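Local coordinates for Lmo1076 protein (Listeria monocytogenes serovar 1/2a, PDB 5JQC) that is a putative secreted autolysin, probably an amidase or related hydrolase that degrades the cell wall, represented here by its GW-repeat region, at residues R192-A197 against G252-R257. Sequence-based numbering, arbitrary orientation.
Sequences RTILNA and GWMDYR
Met254, present as selenomethionine, meets Ile194 and Ala197 in the interior of the third GW domain, an SH3-like fold. Strands 184-194 and 249-255 form the two edges of its four-stranded antiparallel sheet. With two strands between them, they come together through side chains alone, as the curled sheet turns one face inward. Met254 reaches into this interior from the last strand. Its CB heads toward segment 192-197, and CG stands anti to the backbone N (chi1 -169°), which carries the chain straight out from the strand. SE comes next and lies 4.1 Å from Ala197 CB, a loose apolar touch. At SE the chain bends (chi3 56°), and the turn brings the terminal CE to 3.6 Å from Ile194 CD1. Methionine suits this place because its long, unbranched chain can span the gap and still bend at its end. Ile194 answers tip to tip, with CD1 the atom that reaches the selenomethionine methyl. Beta-branched isoleucine suits an extended strand backbone, and its side chain also touches Val228 and Tyr223. Ala197, small enough for the loop to pass close to SE, is tied by its backbone N to Asn224 OD1 and packs on Ala258. Phe244 of the neighbouring strand 239-246 also touches Met254, which is buried. Just past strand 249-255 the chain turns into a 3-10 segment through an Asx turn, for which aspartate supplies the acceptor: Asp255 OD1 takes the backbone N of Arg257 at 2.9 Å. From the opposite face of the carboxylate plane, Arg257 NE reaches the same OD1 at 2.8 Å in a salt bridge, with that oxygen 26° out of the guanidinium plane.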
loop_
_atom_site.group_PDB
_atom_site.type_symbol
_atom_site.label_atom_id
_atom_site.label_comp_id
_atom_site.label_asym_id
_atom_site.label_seq_id
_atom_site.Cartn_x
_atom_site.Cartn_y
_atom_site.Cartn_z
ATOM N N ARG A 192 4.124 -10.783 42.910
ATOM C CA ARG A 192 5.450 -10.195 42.766
ATOM C C ARG A 192 5.492 -8.874 43.518
ATOM O O ARG A 192 4.464 -8.234 43.762
ATOM C CB ARG A 192 5.829 -9.959 41.292
ATOM C CG ARG A 192 5.782 -11.201 40.405
ATOM C CD ARG A 192 6.875 -12.205 40.742
ATOM N NE ARG A 192 6.465 -13.573 40.421
ATOM C CZ ARG A 192 6.664 -14.173 39.246
ATOM N NH1 ARG A 192 7.273 -13.528 38.258
ATOM N NH2 ARG A 192 6.254 -15.425 39.057
ATOM N N THR A 193 6.699 -8.479 43.902
ATOM C CA THR A 193 6.927 -7.179 44.516
ATOM C C THR A 193 7.627 -6.274 43.510
ATOM O O THR A 193 8.640 -6.659 42.914
ATOM C CB THR A 193 7.744 -7.306 45.806
ATOM O OG1 THR A 193 7.008 -8.081 46.763
ATOM C CG2 THR A 193 8.032 -5.928 46.405
ATOM N N ILE A 194 7.064 -5.091 43.298
ATOM C CA ILE A 194 7.641 -4.118 42.379
ATOM C C ILE A 194 8.835 -3.448 43.046
ATOM O O ILE A 194 8.749 -2.988 44.194
ATOM C CB ILE A 194 6.588 -3.079 41.960
ATOM C CG1 ILE A 194 5.502 -3.725 41.100
ATOM C CG2 ILE A 194 7.237 -1.926 41.216
ATOM C CD1 ILE A 194 4.386 -2.770 40.759
ATOM N N LEU A 195 9.954 -3.389 42.331
ATOM C CA LEU A 195 11.157 -2.716 42.804
ATOM C C LEU A 195 11.750 -1.932 41.642
ATOM O O LEU A 195 11.958 -2.491 40.558
ATOM C CB LEU A 195 12.171 -3.719 43.380
ATOM C CG LEU A 195 11.804 -4.491 44.664
ATOM C CD1 LEU A 195 12.817 -5.601 44.961
ATOM C CD2 LEU A 195 11.658 -3.560 45.873
ATOM N N ASN A 196 11.998 -0.641 41.873
ATOM C CA ASN A 196 12.539 0.314 40.892
ATOM C C ASN A 196 11.825 0.193 39.540
ATOM O O ASN A 196 12.348 -0.327 38.551
ATOM C CB ASN A 196 14.062 0.162 40.740
ATOM C CG ASN A 196 14.831 1.444 41.108
ATOM O OD1 ASN A 196 14.293 2.552 41.042
ATOM N ND2 ASN A 196 16.099 1.287 41.491
ATOM N N ALA A 197 10.596 0.712 39.537
ATOM C CA ALA A 197 9.766 0.792 38.342
ATOM C C ALA A 197 9.627 2.222 37.826
ATOM O O ALA A 197 8.765 2.486 36.980
ATOM C CB ALA A 197 8.385 0.203 38.619
ATOM N N GLY A 252 -3.174 -1.801 35.680
ATOM C CA GLY A 252 -2.861 -1.628 34.274
ATOM C C GLY A 252 -1.772 -2.604 33.872
ATOM O O GLY A 252 -1.540 -3.604 34.557
ATOM N N TRP A 253 -1.105 -2.301 32.760
ATOM C CA TRP A 253 -0.040 -3.149 32.234
ATOM C C TRP A 253 1.322 -2.492 32.441
ATOM O O TRP A 253 1.461 -1.270 32.340
ATOM C CB TRP A 253 -0.243 -3.425 30.746
ATOM C CG TRP A 253 -1.456 -4.242 30.377
ATOM C CD1 TRP A 253 -2.737 -3.786 30.208
ATOM C CD2 TRP A 253 -1.482 -5.645 30.056
ATOM N NE1 TRP A 253 -3.561 -4.828 29.826
ATOM C CE2 TRP A 253 -2.812 -5.976 29.724
ATOM C CE3 TRP A 253 -0.509 -6.654 30.032
ATOM C CZ2 TRP A 253 -3.196 -7.288 29.385
ATOM C CZ3 TRP A 253 -0.893 -7.948 29.692
ATOM C CH2 TRP A 253 -2.219 -8.249 29.364
HETATM N N MSE A 254 2.339 -3.307 32.710
HETATM C CA MSE A 254 3.686 -2.748 32.841
HETATM C C MSE A 254 4.743 -3.739 32.417
HETATM O O MSE A 254 4.555 -4.948 32.549
HETATM C CB MSE A 254 3.955 -2.289 34.278
HETATM C CG MSE A 254 5.229 -1.461 34.437
HETATM SE SE MSE A 254 5.169 -0.443 36.093
HETATM C CE MSE A 254 4.893 -1.940 37.311
ATOM N N ASP A 255 5.844 -3.204 31.894
ATOM C CA ASP A 255 6.963 -4.023 31.457
ATOM C C ASP A 255 7.355 -5.017 32.542
ATOM O O ASP A 255 7.344 -4.694 33.733
ATOM C CB ASP A 255 8.151 -3.128 31.109
ATOM C CG ASP A 255 9.266 -3.890 30.433
ATOM O OD1 ASP A 255 10.065 -4.523 31.158
ATOM O OD2 ASP A 255 9.336 -3.867 29.182
ATOM N N TYR A 256 7.717 -6.232 32.120
ATOM C CA TYR A 256 7.961 -7.303 33.085
ATOM C C TYR A 256 9.182 -7.023 33.960
ATOM O O TYR A 256 9.273 -7.550 35.077
ATOM C CB TYR A 256 8.137 -8.644 32.371
ATOM C CG TYR A 256 9.520 -8.813 31.814
ATOM C CD1 TYR A 256 9.883 -8.186 30.633
ATOM C CD2 TYR A 256 10.471 -9.583 32.477
ATOM C CE1 TYR A 256 11.154 -8.326 30.112
ATOM C CE2 TYR A 256 11.750 -9.733 31.967
ATOM C CZ TYR A 256 12.086 -9.099 30.779
ATOM O OH TYR A 256 13.355 -9.226 30.249
ATOM N N ARG A 257 10.130 -6.217 33.481
ATOM C CA ARG A 257 11.323 -5.945 34.278
ATOM C C ARG A 257 11.015 -5.131 35.529
ATOM O O ARG A 257 11.817 -5.140 36.469
ATOM C CB ARG A 257 12.377 -5.235 33.426
ATOM C CG ARG A 257 12.908 -6.096 32.292
ATOM C CD ARG A 257 13.644 -5.261 31.261
ATOM N NE ARG A 257 12.820 -4.193 30.682
ATOM C CZ ARG A 257 13.148 -3.494 29.592
ATOM N NH1 ARG A 257 14.282 -3.752 28.953
ATOM N NH2 ARG A 257 12.342 -2.540 29.133
#